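Local coordinates for TfuA domain-containing protein (Methanosarcina acetivorans, PDB 6XP8) that takes part in peptide backbone thioamidation, probably working together with a YcaO-type enzyme, at residues A[108-113]-A[162-167]; A[133-138]-A[150-155]; A[23-28]-A[34-39]; A[41-46]-A[208-213]. All blocks are in the same frame, centred on the assembly; numbering follows the deposited sequence.

Contact 1: residues A[108-113]-A[162-167]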
loop_
_atom_site.group_PDB
_atom_site.type_symbol
_atom_site.label_atom_id
_atom_site.label_comp_id
_atom_site.label_asym_id
_atom_site.label_seq_id
_atom_site.Cartn_x
_atom_site.Cartn_y
_atom_site.Cartn_z
ATOM N N SER A 108 -3.077 -10.629 6.111
ATOM C CA SER A 108 -3.368 -9.584 7.118
ATOM C C SER A 108 -2.944 -8.179 6.695
ATOM O O SER A 108 -2.031 -8.002 5.872
ATOM C CB SER A 108 -2.813 -9.918 8.514
ATOM O OG SER A 108 -1.483 -9.437 8.666
ATOM N N ASP A 109 -3.614 -7.190 7.287
ATOM C CA ASP A 109 -3.346 -5.779 7.028
ATOM C C ASP A 109 -1.988 -5.320 7.570
ATOM O O ASP A 109 -1.509 -4.260 7.183
ATOM C CB ASP A 109 -4.495 -4.873 7.523
ATOM C CG ASP A 109 -4.820 -5.045 9.014
ATOM O OD1 ASP A 109 -3.970 -5.508 9.800
ATOM O OD2 ASP A 109 -5.948 -4.685 9.403
ATOM N N ASP A 110 -1.372 -6.129 8.440
ATOM C CA ASP A 110 -0.031 -5.814 8.957
ATOM C C ASP A 110 1.017 -5.663 7.843
ATOM O O ASP A 110 2.023 -4.967 8.019
ATOM C CB ASP A 110 0.437 -6.844 9.986
ATOM C CG ASP A 110 1.738 -6.429 10.669
ATOM O OD1 ASP A 110 1.749 -5.372 11.330
ATOM O OD2 ASP A 110 2.740 -7.154 10.523
ATOM N N GLU A 111 0.769 -6.304 6.703
ATOM C CA GLU A 111 1.676 -6.240 5.553
ATOM C C GLU A 111 1.779 -4.845 4.935
ATOM O O GLU A 111 2.813 -4.490 4.356
ATOM C CB GLU A 111 1.268 -7.262 4.482
ATOM C CG GLU A 111 1.484 -8.716 4.899
ATOM C CD GLU A 111 2.951 -9.103 5.037
ATOM O OE1 GLU A 111 3.812 -8.532 4.319
ATOM O OE2 GLU A 111 3.243 -10.006 5.859
ATOM N N VAL A 112 0.709 -4.062 5.074
ATOM C CA VAL A 112 0.608 -2.752 4.411
ATOM C C VAL A 112 0.437 -1.548 5.350
ATOM O O VAL A 112 0.609 -0.409 4.914
ATOM C CB VAL A 112 -0.500 -2.738 3.328
ATOM C CG1 VAL A 112 -0.053 -3.509 2.094
ATOM C CG2 VAL A 112 -1.817 -3.296 3.858
ATOM N N ALA A 113 0.098 -1.791 6.619
ATOM C CA ALA A 113 -0.130 -0.704 7.588
ATOM C C ALA A 113 1.086 0.226 7.726
ATOM O O ALA A 113 2.229 -0.243 7.802
ATOM C CB ALA A 113 -0.507 -1.271 8.947
ATOM N N PRO A 162 4.322 1.465 13.552
ATOM C CA PRO A 162 4.817 2.850 13.598
ATOM C C PRO A 162 6.320 2.989 13.852
ATOM O O PRO A 162 6.879 4.047 13.570
ATOM C CB PRO A 162 4.020 3.465 14.757
ATOM C CG PRO A 162 2.743 2.704 14.737
ATOM C CD PRO A 162 3.211 1.292 14.509
ATOM N N ASP A 163 6.954 1.923 14.346
ATOM C CA ASP A 163 8.406 1.879 14.573
ATOM C C ASP A 163 9.202 1.223 13.431
ATOM O O ASP A 163 10.437 1.137 13.504
ATOM C CB ASP A 163 8.720 1.152 15.893
ATOM C CG ASP A 163 8.146 1.852 17.120
ATOM O OD1 ASP A 163 7.787 3.051 17.049
ATOM O OD2 ASP A 163 8.057 1.185 18.170
ATOM N N ARG A 164 8.505 0.748 12.394
ATOM C CA ARG A 164 9.150 0.165 11.211
ATOM C C ARG A 164 9.789 1.260 10.362
ATOM O O ARG A 164 9.092 2.101 9.795
ATOM C CB ARG A 164 8.151 -0.637 10.365
ATOM C CG ARG A 164 7.890 -2.042 10.869
ATOM C CD ARG A 164 6.813 -2.740 10.045
ATOM N NE ARG A 164 6.448 -4.005 10.675
ATOM C CZ ARG A 164 5.282 -4.632 10.542
ATOM N NH1 ARG A 164 4.304 -4.128 9.794
ATOM N NH2 ARG A 164 5.091 -5.775 11.181
ATOM N N SER A 165 11.117 1.260 10.318
ATOM C CA SER A 165 11.886 2.141 9.434
ATOM C C SER A 165 13.194 1.446 9.087
ATOM O O SER A 165 13.632 0.555 9.818
ATOM C CB SER A 165 12.160 3.500 10.097
ATOM O OG SER A 165 13.084 3.387 11.173
ATOM N N TYR A 166 13.813 1.860 7.984
ATOM C CA TYR A 166 15.086 1.280 7.565
ATOM C C TYR A 166 16.215 1.587 8.545
ATOM O O TYR A 166 17.048 0.721 8.814
ATOM C CB TYR A 166 15.443 1.697 6.139
ATOM C CG TYR A 166 14.451 1.189 5.119
ATOM C CD1 TYR A 166 14.287 -0.189 4.896
ATOM C CD2 TYR A 166 13.677 2.079 4.370
ATOM C CE1 TYR A 166 13.370 -0.662 3.960
ATOM C CE2 TYR A 166 12.759 1.616 3.431
ATOM C CZ TYR A 166 12.618 0.250 3.227
ATOM O OH TYR A 166 11.711 -0.221 2.302
ATOM N N LEU A 167 16.214 2.805 9.089
ATOM C CA LEU A 167 17.149 3.180 10.147
ATOM C C LEU A 167 16.914 2.373 11.425
ATOM O O LEU A 167 17.871 1.862 12.000
ATOM C CB LEU A 167 17.107 4.691 10.424
ATOM C CG LEU A 167 17.965 5.338 11.529
ATOM C CD1 LEU A 167 19.416 4.869 11.597
ATOM C CD2 LEU A 167 17.924 6.841 11.334
HETATM O O HOH W 1 3.439 -2.743 7.472
#
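R164 meets D110 at the edge of its guanidinium group, but the carboxylate plane is turned 61° from the guanidinium plane, so the salt bridge illustrates a lopsided grip and not a flat, two-pronged one. One arm is strong: NH2 of R164 donates to OD2 of D110 over 2.8 Å, nearly straight at 167°, and arrives on the syn side of the oxygen. The other arm suffers from the twist, for NH1 of R164 lies 3.2 Å from OD1 of D110 in a weak, bent bond. That nitrogen also turns to the main chain, bonding weakly to the carbonyl O of D110 at 3.0 Å. Both acceptors lie within reach of one guanidinium group because CG of D110 is anti to its own nitrogen (chi1 -172°), which leaves the carboxylate beside the carbonyl carbon. A bridging water adds to the link: it donates to O of D110 at 2.7 Å and to O of A113 at 2.8 Å, and accepts weakly from NH1 of R164. From the far side R164 comes in with an extended chain between CG and NE, long enough to span from one loop to the other. Its NE is held by the carbonyl of A156, which limits rotation of the charged head. The pair thus ties the 3-10 turn 109-111 to the residue just before S165, the N-cap of helix 166-175. L128, at the start of helix 128-140, touches both D110 and R164, while the A156 carbonyl belongs to helix 146-157; three helices therefore converge around this loop-to-loop bridge.

Contact 2: residues A[133-138]-A[150-155]; sequences ETLKAA and NALLDL
Leucine packing between two consecutive helices, 128-140 and 146-157, is the whole of this contact: L135 of the first is set against L152 and L153 of the second in the helical part of the protein, well away from the parallel sheet. It is a compact example of how one methyl group can seat itself on a neighbouring helix backbone. The touching is done by CD1 of L135, which reaches the main chain where L152 joins L153, coming within 3.8 Å of the backbone N of L153 and 4.1 Å of the carbonyl C of L152. Around this seat stand two CB atoms, that of L153 at 4.0 Å and that of L152 at 4.2 Å from the same CD1 of L135. The tips of those two leucines lie farther off, so the methyl rests against the roots of their side chains and does not mesh with their ends. The two leucines then part company: CG of L152 is anti to its carbonyl carbon (chi1 -70°), whereas CG of L153 is anti to the nitrogen (chi1 174°). The CA atoms of L135 and L153 are the nearest pair of the two segments, 7.5 Å apart. H149, one turn before L153, also touches L135. A third helix, 181-193, closes over the pair, since its L187 meets both L152 and A138, and its C191 meets T134. Farther along helix 146-157, L155 packs on L169 and E172 of helix 166-175, so the contact stands within a cluster of four helices.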
loop_
_atom_site.group_PDB
_atom_site.type_symbol
_atom_site.label_atom_id
_atom_site.label_comp_id
_atom_site.label_asym_id
_atom_site.label_seq_id
_atom_site.Cartn_x
_atom_site.Cartn_y
_atom_site.Cartn_z
ATOM N N GLU A 133 10.470 -6.364 -0.263
ATOM C CA GLU A 133 11.009 -6.145 -1.604
ATOM C C GLU A 133 12.385 -5.482 -1.603
ATOM O O GLU A 133 13.231 -5.788 -2.459
ATOM C CB GLU A 133 10.019 -5.332 -2.438
ATOM C CG GLU A 133 8.796 -6.128 -2.870
ATOM C CD GLU A 133 9.151 -7.307 -3.757
ATOM O OE1 GLU A 133 9.529 -7.083 -4.924
ATOM O OE2 GLU A 133 9.051 -8.458 -3.286
ATOM N N THR A 134 12.598 -4.578 -0.648
ATOM C CA THR A 134 13.869 -3.859 -0.518
ATOM C C THR A 134 14.964 -4.775 0.042
ATOM O O THR A 134 16.091 -4.739 -0.449
ATOM C CB THR A 134 13.710 -2.544 0.279
ATOM O OG1 THR A 134 12.752 -1.713 -0.391
ATOM C CG2 THR A 134 15.022 -1.772 0.374
ATOM N N LEU A 135 14.622 -5.605 1.035
ATOM C CA LEU A 135 15.564 -6.621 1.538
ATOM C C LEU A 135 15.935 -7.669 0.488
ATOM O O LEU A 135 17.082 -8.121 0.447
ATOM C CB LEU A 135 15.058 -7.292 2.823
ATOM C CG LEU A 135 15.116 -6.470 4.122
ATOM C CD1 LEU A 135 14.493 -7.254 5.268
ATOM C CD2 LEU A 135 16.533 -6.046 4.487
ATOM N N LYS A 136 14.970 -8.040 -0.359
ATOM C CA LYS A 136 15.231 -8.915 -1.508
ATOM C C LYS A 136 16.217 -8.297 -2.497
ATOM O O LYS A 136 17.159 -8.968 -2.924
ATOM C CB LYS A 136 13.934 -9.327 -2.208
ATOM C CG LYS A 136 13.303 -10.560 -1.589
ATOM C CD LYS A 136 11.870 -10.771 -2.048
ATOM C CE LYS A 136 11.266 -11.982 -1.351
ATOM N NZ LYS A 136 9.922 -12.329 -1.888
ATOM N N ALA A 137 16.006 -7.023 -2.831
ATOM C CA ALA A 137 16.906 -6.267 -3.713
ATOM C C ALA A 137 18.309 -6.111 -3.110
ATOM O O ALA A 137 19.307 -6.237 -3.822
ATOM C CB ALA A 137 16.313 -4.906 -4.047
ATOM N N ALA A 138 18.373 -5.863 -1.800
ATOM C CA ALA A 138 19.642 -5.789 -1.062
ATOM C C ALA A 138 20.429 -7.099 -1.112
ATOM O O ALA A 138 21.656 -7.079 -1.285
ATOM C CB ALA A 138 19.395 -5.374 0.378
ATOM N N ASN A 150 17.044 -12.994 6.271
ATOM C CA ASN A 150 16.004 -13.687 7.039
ATOM C C ASN A 150 15.853 -13.146 8.459
ATOM O O ASN A 150 14.725 -13.009 8.949
ATOM C CB ASN A 150 16.259 -15.198 7.062
ATOM C CG ASN A 150 16.195 -15.837 5.678
ATOM O OD1 ASN A 150 15.820 -15.205 4.686
ATOM N ND2 ASN A 150 16.571 -17.110 5.613
ATOM N N ALA A 151 16.981 -12.829 9.102
ATOM C CA ALA A 151 16.978 -12.291 10.468
ATOM C C ALA A 151 16.344 -10.903 10.510
ATOM O O ALA A 151 15.523 -10.621 11.387
ATOM C CB ALA A 151 18.385 -12.265 11.055
ATOM N N LEU A 152 16.708 -10.051 9.549
ATOM C CA LEU A 152 16.168 -8.691 9.487
ATOM C C LEU A 152 14.694 -8.661 9.091
ATOM O O LEU A 152 13.934 -7.814 9.570
ATOM C CB LEU A 152 16.993 -7.809 8.550
ATOM C CG LEU A 152 18.396 -7.445 9.052
ATOM C CD1 LEU A 152 19.166 -6.761 7.936
ATOM C CD2 LEU A 152 18.379 -6.585 10.310
ATOM N N LEU A 153 14.297 -9.583 8.218
ATOM C CA LEU A 153 12.892 -9.709 7.839
ATOM C C LEU A 153 12.028 -10.157 9.022
ATOM O O LEU A 153 10.976 -9.568 9.280
ATOM C CB LEU A 153 12.728 -10.620 6.617
ATOM C CG LEU A 153 11.309 -10.981 6.150
ATOM C CD1 LEU A 153 10.459 -9.755 5.815
ATOM C CD2 LEU A 153 11.402 -11.914 4.957
ATOM N N ASP A 154 12.486 -11.180 9.746
ATOM C CA ASP A 154 11.822 -11.605 10.983
ATOM C C ASP A 154 11.706 -10.463 12.000
ATOM O O ASP A 154 10.661 -10.305 12.643
ATOM C CB ASP A 154 12.555 -12.798 11.608
ATOM C CG ASP A 154 11.943 -13.228 12.930
ATOM O OD1 ASP A 154 10.851 -13.845 12.914
ATOM O OD2 ASP A 154 12.549 -12.943 13.986
ATOM N N LEU A 155 12.778 -9.678 12.143
ATOM C CA LEU A 155 12.766 -8.504 13.022
ATOM C C LEU A 155 11.678 -7.513 12.599
ATOM O O LEU A 155 10.911 -7.041 13.442
ATOM C CB LEU A 155 14.148 -7.825 13.088
ATOM C CG LEU A 155 14.309 -6.552 13.946
ATOM C CD1 LEU A 155 13.886 -6.748 15.400
ATOM C CD2 LEU A 155 15.731 -6.005 13.875
#

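Contact 3: residues A[23-28]-A[34-39]; sequences NYQPPV and EKFVQQ
F36 presses its ring against N23 and Q25 across a beta-alpha-beta crossover, in which strand 23-25, at the edge of the parallel sheet, leads through helix 33-38 to strand 43-46. N23 and Q25, two residues apart on the strand, both point toward the helix; Y24 between them packs on the other flank, against A16 and K17 of helix 13-19. Along the helix segment, E34 comes first and anchors it elsewhere, through a carboxylate oxygen bonded to S64. F36 follows and carries the contact. The ring and Q25 approach from opposite directions, so that CZ of F36 lies 3.6 Å from CG of Q25 and equally 3.6 Å from CD of Q25. A bend in the Q25 chain brings these two carbons to the ring together, the amide plane lying 48° from that of the ring. Replacing Q25 by an alanine takes away both CG and CD, and would probably leave CZ of F36 without its cover from the strand and open a gap between strand and helix. The amide of N23 comes in beside CE1, almost at right angles to the ring, while the ring of Y41 makes a T-shaped contact with F36. V37, next in line, turns to I44 of strand 43-46 and to A68. Q38 bonds back one turn to E34: its NE2 gives a hydrogen, in the plane of its own amide, to the anti lone pair of OE1 of E34 over 2.9 Å.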
loop_
_atom_site.group_PDB
_atom_site.type_symbol
_atom_site.label_atom_id
_atom_site.label_comp_id
_atom_site.label_asym_id
_atom_site.label_seq_id
_atom_site.Cartn_x
_atom_site.Cartn_y
_atom_site.Cartn_z
ATOM N N ASN A 23 -10.835 13.355 -8.742
ATOM C CA ASN A 23 -11.108 13.845 -7.400
ATOM C C ASN A 23 -10.315 13.009 -6.395
ATOM O O ASN A 23 -10.679 11.867 -6.101
ATOM C CB ASN A 23 -12.613 13.809 -7.095
ATOM C CG ASN A 23 -12.956 14.366 -5.720
ATOM O OD1 ASN A 23 -12.080 14.603 -4.887
ATOM N ND2 ASN A 23 -14.239 14.581 -5.479
ATOM N N TYR A 24 -9.235 13.592 -5.874
ATOM C CA TYR A 24 -8.425 12.935 -4.848
ATOM C C TYR A 24 -8.942 13.229 -3.454
ATOM O O TYR A 24 -9.151 14.386 -3.077
ATOM C CB TYR A 24 -6.931 13.264 -4.997
ATOM C CG TYR A 24 -6.377 12.632 -6.248
ATOM C CD1 TYR A 24 -6.034 11.272 -6.275
ATOM C CD2 TYR A 24 -6.256 13.364 -7.430
ATOM C CE1 TYR A 24 -5.567 10.673 -7.438
ATOM C CE2 TYR A 24 -5.782 12.770 -8.592
ATOM C CZ TYR A 24 -5.435 11.427 -8.591
ATOM O OH TYR A 24 -4.966 10.822 -9.736
ATOM N N GLN A 25 -9.168 12.151 -2.715
ATOM C CA GLN A 25 -9.693 12.207 -1.360
ATOM C C GLN A 25 -8.674 11.579 -0.410
ATOM O O GLN A 25 -7.836 10.791 -0.852
ATOM C CB GLN A 25 -11.037 11.462 -1.278
ATOM C CG GLN A 25 -12.192 12.144 -2.011
ATOM C CD GLN A 25 -12.557 13.510 -1.444
ATOM O OE1 GLN A 25 -12.604 14.502 -2.176
ATOM N NE2 GLN A 25 -12.811 13.570 -0.144
ATOM N N PRO A 26 -8.745 11.911 0.901
ATOM C CA PRO A 26 -7.869 11.264 1.887
ATOM C C PRO A 26 -8.103 9.740 1.965
ATOM O O PRO A 26 -9.099 9.249 1.397
ATOM C CB PRO A 26 -8.279 11.931 3.208
ATOM C CG PRO A 26 -8.852 13.241 2.802
ATOM C CD PRO A 26 -9.577 12.959 1.528
ATOM N N PRO A 27 -7.201 8.987 2.644
ATOM C CA PRO A 27 -7.429 7.545 2.830
ATOM C C PRO A 27 -8.870 7.246 3.262
ATOM O O PRO A 27 -9.411 7.943 4.129
ATOM C CB PRO A 27 -6.444 7.179 3.939
ATOM C CG PRO A 27 -5.308 8.116 3.716
ATOM C CD PRO A 27 -5.901 9.401 3.215
ATOM N N VAL A 28 -9.480 6.241 2.634
ATOM C CA VAL A 28 -10.915 5.972 2.793
ATOM C C VAL A 28 -11.270 5.497 4.210
ATOM O O VAL A 28 -10.503 4.759 4.837
ATOM C CB VAL A 28 -11.453 5.022 1.684
ATOM C CG1 VAL A 28 -10.911 3.598 1.823
ATOM C CG2 VAL A 28 -12.981 5.048 1.604
ATOM N N GLU A 34 -20.463 5.929 -0.309
ATOM C CA GLU A 34 -21.848 6.160 -0.743
ATOM C C GLU A 34 -22.134 7.610 -1.139
ATOM O O GLU A 34 -22.968 7.842 -2.015
ATOM C CB GLU A 34 -22.865 5.650 0.290
ATOM C CG GLU A 34 -24.281 5.412 -0.254
ATOM C CD GLU A 34 -24.375 4.354 -1.351
ATOM O OE1 GLU A 34 -25.252 4.497 -2.234
ATOM O OE2 GLU A 34 -23.596 3.373 -1.336
ATOM N N LYS A 35 -21.424 8.564 -0.521
ATOM C CA LYS A 35 -21.525 9.990 -0.890
ATOM C C LYS A 35 -21.215 10.197 -2.374
ATOM O O LYS A 35 -21.938 10.909 -3.076
ATOM C CB LYS A 35 -20.586 10.854 -0.031
ATOM C CG LYS A 35 -20.816 12.358 -0.167
ATOM C CD LYS A 35 -19.727 13.173 0.519
ATOM C CE LYS A 35 -20.004 14.666 0.403
ATOM N NZ LYS A 35 -18.888 15.495 0.949
ATOM N N PHE A 36 -20.148 9.552 -2.837
ATOM C CA PHE A 36 -19.692 9.682 -4.220
ATOM C C PHE A 36 -20.541 8.884 -5.207
ATOM O O PHE A 36 -20.776 9.338 -6.329
ATOM C CB PHE A 36 -18.199 9.357 -4.320
ATOM C CG PHE A 36 -17.343 10.297 -3.522
ATOM C CD1 PHE A 36 -17.038 11.574 -4.014
ATOM C CD2 PHE A 36 -16.893 9.938 -2.251
ATOM C CE1 PHE A 36 -16.272 12.458 -3.265
ATOM C CE2 PHE A 36 -16.125 10.822 -1.496
ATOM C CZ PHE A 36 -15.819 12.080 -2.002
ATOM N N VAL A 37 -21.017 7.719 -4.769
ATOM C CA VAL A 37 -22.009 6.927 -5.518
ATOM C C VAL A 37 -23.266 7.768 -5.787
ATOM O O VAL A 37 -23.753 7.809 -6.922
ATOM C CB VAL A 37 -22.360 5.599 -4.792
ATOM C CG1 VAL A 37 -23.460 4.820 -5.515
ATOM C CG2 VAL A 37 -21.120 4.726 -4.644
ATOM N N GLN A 38 -23.757 8.457 -4.752
ATOM C CA GLN A 38 -24.966 9.286 -4.862
ATOM C C GLN A 38 -24.760 10.574 -5.662
ATOM O O GLN A 38 -25.716 11.114 -6.221
ATOM C CB GLN A 38 -25.569 9.590 -3.480
ATOM C CG GLN A 38 -26.129 8.377 -2.735
ATOM C CD GLN A 38 -27.229 7.632 -3.482
ATOM O OE1 GLN A 38 -28.127 8.236 -4.074
ATOM N NE2 GLN A 38 -27.171 6.307 -3.438
ATOM N N GLN A 39 -23.515 11.048 -5.726
ATOM C CA GLN A 39 -23.144 12.211 -6.545
ATOM C C GLN A 39 -22.994 11.870 -8.036
ATOM O O GLN A 39 -22.800 12.766 -8.865
ATOM C CB GLN A 39 -21.861 12.866 -6.011
ATOM C CG GLN A 39 -22.067 13.775 -4.803
ATOM C CD GLN A 39 -20.785 14.421 -4.295
ATOM O OE1 GLN A 39 -19.715 14.291 -4.893
ATOM N NE2 GLN A 39 -20.891 15.131 -3.179
#

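Contact 4: residues A[41-46]-A[208-213]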
loop_
_atom_site.group_PDB
_atom_site.type_symbol
_atom_site.label_atom_id
_atom_site.label_comp_id
_atom_site.label_asym_id
_atom_site.label_seq_id
_atom_site.Cartn_x
_atom_site.Cartn_y
_atom_site.Cartn_z
ATOM N N TYR A 41 -20.690 9.507 -9.414
ATOM C CA TYR A 41 -19.345 9.061 -9.833
ATOM C C TYR A 41 -19.393 7.662 -10.456
ATOM O O TYR A 41 -20.166 6.800 -10.021
ATOM C CB TYR A 41 -18.339 9.117 -8.668
ATOM C CG TYR A 41 -17.807 10.503 -8.346
ATOM C CD1 TYR A 41 -18.587 11.433 -7.641
ATOM C CD2 TYR A 41 -16.516 10.886 -8.732
ATOM C CE1 TYR A 41 -18.106 12.701 -7.348
ATOM C CE2 TYR A 41 -16.023 12.152 -8.437
ATOM C CZ TYR A 41 -16.824 13.055 -7.742
ATOM O OH TYR A 41 -16.351 14.309 -7.441
ATOM N N LYS A 42 -18.565 7.451 -11.480
ATOM C CA LYS A 42 -18.611 6.217 -12.271
ATOM C C LYS A 42 -17.526 5.204 -11.913
ATOM O O LYS A 42 -17.720 4.002 -12.098
ATOM C CB LYS A 42 -18.584 6.523 -13.775
ATOM C CG LYS A 42 -19.873 7.125 -14.328
ATOM C CD LYS A 42 -21.037 6.137 -14.296
ATOM C CE LYS A 42 -22.374 6.861 -14.284
ATOM N NZ LYS A 42 -23.510 5.899 -14.218
ATOM N N VAL A 43 -16.389 5.697 -11.422
ATOM C CA VAL A 43 -15.276 4.835 -11.001
ATOM C C VAL A 43 -14.748 5.303 -9.643
ATOM O O VAL A 43 -14.540 6.504 -9.431
ATOM C CB VAL A 43 -14.119 4.781 -12.044
ATOM C CG1 VAL A 43 -13.025 3.814 -11.598
ATOM C CG2 VAL A 43 -14.619 4.351 -13.421
ATOM N N ILE A 44 -14.568 4.345 -8.731
ATOM C CA ILE A 44 -13.879 4.567 -7.453
ATOM C C ILE A 44 -12.552 3.803 -7.478
ATOM O O ILE A 44 -12.526 2.608 -7.759
ATOM C CB ILE A 44 -14.719 4.093 -6.234
ATOM C CG1 ILE A 44 -16.044 4.872 -6.144
ATOM C CG2 ILE A 44 -13.921 4.235 -4.931
ATOM C CD1 ILE A 44 -17.103 4.224 -5.266
ATOM N N GLY A 45 -11.464 4.505 -7.176
ATOM C CA GLY A 45 -10.176 3.869 -6.913
ATOM C C GLY A 45 -9.899 3.885 -5.423
ATOM O O GLY A 45 -9.844 4.953 -4.808
ATOM N N ILE A 46 -9.762 2.699 -4.838
ATOM C CA ILE A 46 -9.360 2.586 -3.436
ATOM C C ILE A 46 -7.888 2.196 -3.429
ATOM O O ILE A 46 -7.532 1.106 -3.874
ATOM C CB ILE A 46 -10.205 1.560 -2.635
ATOM C CG1 ILE A 46 -11.708 1.913 -2.687
ATOM C CG2 ILE A 46 -9.707 1.491 -1.193
ATOM C CD1 ILE A 46 -12.626 0.831 -2.141
ATOM N N GLU A 208 -3.686 4.195 -13.371
ATOM C CA GLU A 208 -3.708 3.869 -14.800
ATOM C C GLU A 208 -4.915 3.005 -15.171
ATOM O O GLU A 208 -5.486 3.183 -16.247
ATOM C CB GLU A 208 -2.371 3.255 -15.240
ATOM C CG GLU A 208 -1.236 4.279 -15.163
ATOM C CD GLU A 208 0.162 3.736 -15.419
ATOM O OE1 GLU A 208 0.449 2.553 -15.131
ATOM O OE2 GLU A 208 1.002 4.535 -15.892
ATOM N N THR A 209 -5.308 2.102 -14.266
ATOM C CA THR A 209 -6.517 1.271 -14.433
ATOM C C THR A 209 -7.790 2.124 -14.381
ATOM O O THR A 209 -8.682 1.969 -15.230
ATOM C CB THR A 209 -6.570 0.117 -13.399
ATOM O OG1 THR A 209 -5.418 -0.711 -13.571
ATOM C CG2 THR A 209 -7.811 -0.752 -13.586
ATOM N N VAL A 210 -7.859 3.023 -13.396
ATOM C CA VAL A 210 -8.977 3.968 -13.269
ATOM C C VAL A 210 -9.075 4.840 -14.532
ATOM O O VAL A 210 -10.166 5.016 -15.081
ATOM C CB VAL A 210 -8.879 4.818 -11.974
ATOM C CG1 VAL A 210 -9.922 5.924 -11.960
ATOM C CG2 VAL A 210 -9.052 3.936 -10.742
ATOM N N LYS A 211 -7.928 5.341 -14.999
ATOM C CA LYS A 211 -7.834 6.097 -16.252
ATOM C C LYS A 211 -8.519 5.363 -17.411
ATOM O O LYS A 211 -9.338 5.954 -18.120
ATOM C CB LYS A 211 -6.367 6.389 -16.594
ATOM C CG LYS A 211 -6.155 7.369 -17.742
ATOM C CD LYS A 211 -4.679 7.524 -18.089
ATOM C CE LYS A 211 -3.938 8.384 -17.077
ATOM N NZ LYS A 211 -2.475 8.477 -17.359
ATOM N N LYS A 212 -8.199 4.078 -17.570
ATOM C CA LYS A 212 -8.765 3.241 -18.636
ATOM C C LYS A 212 -10.273 3.056 -18.509
ATOM O O LYS A 212 -10.992 3.137 -19.510
ATOM C CB LYS A 212 -8.061 1.882 -18.702
ATOM C CG LYS A 212 -6.668 1.961 -19.298
ATOM C CD LYS A 212 -6.134 0.597 -19.706
ATOM C CE LYS A 212 -4.802 0.732 -20.436
ATOM N NZ LYS A 212 -4.921 1.409 -21.763
ATOM N N LEU A 213 -10.751 2.832 -17.286
ATOM C CA LEU A 213 -12.182 2.601 -17.057
ATOM C C LEU A 213 -13.041 3.848 -17.265
ATOM O O LEU A 213 -14.187 3.735 -17.719
ATOM C CB LEU A 213 -12.447 1.969 -15.681
ATOM C CG LEU A 213 -11.991 0.524 -15.439
ATOM C CD1 LEU A 213 -12.290 0.123 -14.006
ATOM C CD2 LEU A 213 -12.616 -0.483 -16.403
#
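V43 lays both its methyl groups on helix 198-215: CG1 meets CG1 of V210 at 3.8 Å, and CG2 rests 3.9 Å from CB of L213. The two valines slide past each other in opposite directions, whereas L213 crosses V43 at about a right angle. With its CG1 anti to the nitrogen (chi1 -177°), V43 straddles one helical turn, a branch for each residue. Two places on, G45 leaves little room under the helix: CG2 of V210 comes to 4.0 Å from CA of G45, and a CB there would lie only 3.1 Å from that methyl, a tight fit. An alanine in place of V43 lacks both methyls and would be likely to leave CG1 of V210 and CB of L213 facing a gap. Strand 43-46 and helix segment 208-213 run almost exactly antiparallel, at 175°, with axes 9.0 Å apart. The helix spans neighbouring strands too: V210 also touches A3 and I5 of strand 3-6, and L213 touches K71 and V73 of strand 71-74. On the opposite face of the sheet, I44 packs on L33 and V37 of helix 33-38, so strand 43-46 is sandwiched between two helices.

How the contacts relate
The four contacts fall into two groups on opposite sides of the chain's centre. Contacts 3 and 4, with centres 12 Å apart, belong to the parallel sheet and join directly where the backbone O of F36 probably bonds to N of Y41, helix 33-38 leading into strand 43-46. Contacts 1 and 2, 13 Å apart, lie in the helical part and meet where the hydroxyls of Y166 and T134 probably bond. Between the groups, contacts 2 and 3 are 36 Å apart at their centres. Contact 3 closes first along the chain; contact 4 then encloses contact 1, which encloses contact 2. The C-terminal helix 198-215 thus returns from the helical part to the sheet, binding late sequence to early.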